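Local coordinates for glycoside hydrolase YxiA (Bacillus licheniformis, PDB 3LV4), which is a family 43 glycoside hydrolase that probably cleaves arabinan, acting in L-arabinan degradation, at residues Val322-Met327 against Ala341-Glu346. Sequence-based numbering, arbitrary orientation.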
# COMPACT_ATOMS: atom_id res chain seq x y z
N VAL A 322 -8.15 -6.15 -3.94
CA VAL A 322 -6.96 -6.97 -4.00
C VAL A 322 -6.54 -7.11 -5.46
O VAL A 322 -7.35 -7.54 -6.28
CB VAL A 322 -7.23 -8.39 -3.43
CG1 VAL A 322 -5.97 -9.25 -3.50
CG2 VAL A 322 -7.72 -8.28 -1.99
N HIS A 323 -5.30 -6.72 -5.78
CA HIS A 323 -4.74 -6.94 -7.12
C HIS A 323 -3.48 -7.76 -7.04
O HIS A 323 -2.62 -7.52 -6.19
CB HIS A 323 -4.42 -5.62 -7.83
CG HIS A 323 -5.63 -4.84 -8.26
ND1 HIS A 323 -5.74 -4.27 -9.51
CD2 HIS A 323 -6.77 -4.54 -7.60
CE1 HIS A 323 -6.90 -3.64 -9.60
NE2 HIS A 323 -7.54 -3.79 -8.46
N GLN A 324 -3.34 -8.72 -7.96
CA GLN A 324 -2.11 -9.48 -8.05
C GLN A 324 -0.94 -8.57 -8.42
O GLN A 324 -1.09 -7.66 -9.24
CB GLN A 324 -2.27 -10.61 -9.08
CG GLN A 324 -1.09 -11.54 -9.13
CD GLN A 324 -1.42 -12.87 -9.79
OE1 GLN A 324 -2.51 -13.08 -10.35
NE2 GLN A 324 -0.47 -13.77 -9.74
N LEU A 325 0.21 -8.81 -7.80
CA LEU A 325 1.45 -8.13 -8.15
C LEU A 325 2.32 -9.04 -9.00
O LEU A 325 2.55 -10.20 -8.65
CB LEU A 325 2.23 -7.73 -6.89
CG LEU A 325 1.68 -6.59 -6.03
CD1 LEU A 325 2.33 -6.59 -4.64
CD2 LEU A 325 1.89 -5.24 -6.73
N LEU A 326 2.81 -8.50 -10.11
CA LEU A 326 3.69 -9.24 -11.01
C LEU A 326 5.08 -8.62 -10.89
O LEU A 326 5.23 -7.54 -10.33
CB LEU A 326 3.16 -9.15 -12.44
CG LEU A 326 1.66 -9.44 -12.57
CD1 LEU A 326 1.13 -9.17 -13.97
CD2 LEU A 326 1.34 -10.87 -12.13
N MSE A 327 6.09 -9.31 -11.39
CA MSE A 327 7.46 -8.81 -11.27
C MSE A 327 8.09 -8.62 -12.65
O MSE A 327 8.20 -9.58 -13.42
CB MSE A 327 8.31 -9.77 -10.44
CG MSE A 327 9.66 -9.21 -10.03
SE MSE A 327 9.52 -7.72 -8.74
CE MSE A 327 9.20 -8.72 -7.08
N ALA A 341 -9.02 -12.44 -9.38
CA ALA A 341 -10.14 -13.35 -9.59
C ALA A 341 -9.66 -14.80 -9.72
O ALA A 341 -10.36 -15.64 -10.31
CB ALA A 341 -10.94 -12.94 -10.81
N GLY A 342 -8.49 -15.09 -9.19
CA GLY A 342 -7.96 -16.44 -9.22
C GLY A 342 -7.02 -16.71 -10.39
O GLY A 342 -6.55 -17.84 -10.57
N GLU A 343 -6.75 -15.68 -11.19
CA GLU A 343 -5.94 -15.85 -12.40
C GLU A 343 -4.48 -16.09 -12.05
O GLU A 343 -4.01 -15.72 -10.98
CB GLU A 343 -6.07 -14.62 -13.31
CG GLU A 343 -5.24 -13.41 -12.88
CD GLU A 343 -5.86 -12.61 -11.75
OE1 GLU A 343 -7.03 -12.87 -11.39
OE2 GLU A 343 -5.17 -11.71 -11.22
N LYS A 344 -3.75 -16.72 -12.97
CA LYS A 344 -2.33 -16.94 -12.76
C LYS A 344 -1.56 -16.64 -14.03
O LYS A 344 -2.13 -16.62 -15.12
CB LYS A 344 -2.06 -18.37 -12.29
CG LYS A 344 -2.40 -19.42 -13.32
CD LYS A 344 -2.19 -20.81 -12.73
CE LYS A 344 -2.47 -21.89 -13.76
NZ LYS A 344 -2.24 -23.26 -13.20
N LEU A 345 -0.26 -16.39 -13.87
CA LEU A 345 0.61 -16.14 -15.01
C LEU A 345 0.66 -17.37 -15.91
O LEU A 345 0.65 -18.50 -15.43
CB LEU A 345 2.02 -15.78 -14.54
CG LEU A 345 2.16 -14.35 -14.02
CD1 LEU A 345 3.49 -14.17 -13.31
CD2 LEU A 345 2.02 -13.36 -15.17
N GLU A 346 0.70 -17.11 -17.21
CA GLU A 346 0.74 -18.16 -18.22
C GLU A 346 1.69 -17.76 -19.34
O GLU A 346 2.10 -16.60 -19.45
CB GLU A 346 -0.65 -18.33 -18.84
CG GLU A 346 -1.78 -18.56 -17.87
CD GLU A 346 -3.13 -18.39 -18.54
OE1 GLU A 346 -3.41 -17.29 -19.06
OE2 GLU A 346 -3.91 -19.36 -18.57
O HOH W 1 -5.30 -9.28 -9.87
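Gln324 and Glu343 face each other with their CA atoms 8.6 Å apart, and Leu326 and Leu345 repeat this spacing two residues on, where the CA atoms are 8.5 Å apart; the loop 341-346 thus follows the strand in the same direction, joined to it through side chains and one water. Glu343 does most of the polar work. A bend in its chain (chi2 -79°) turns the carboxylate back over its own loop, where OE1 offers its syn lone pair to Ala341 N at 2.9 Å, in a nearly straight bond of 165°. The other oxygen, OE2, accepts a hydrogen bond from a water 2.8 Å away, which in turn accepts one from Gln324 N, so that a backbone N-H of the strand is tied to the loop. Gln324 reaches out with an extended chain and runs alongside Glu343, the two chains pointing opposite ways, with the amide plane turned 48° from the carboxylate. Its amide ends beside both Glu343 O and the carboxylate, though which way round the amide lies is doubtful. With an alanine at Glu343, the bridging water and Ala341 N would probably be left without this carboxylate as acceptor, and the loop around Gly342 would lose the bond that ties Ala341 to Glu343. Further along, Leu326 and Leu345 make the apolar half of the contact, methyl CD2 of Leu326 lying 4.0 Å from CD2 of Leu345. Strand 319-327 is the third strand of the last four-stranded blade of the five-bladed propeller characteristic of family 43, while 341-346 is in the loop between strand 333-335 and helix 350-353. Lys302, in the loop before strand 303-310 of the same blade, hydrogen-bonds Glu343 O, and strand 407-418 of the C-terminal domain lays Val412 against both leucines and Leu414 against Glu343, making the contact part of the interdomain seam.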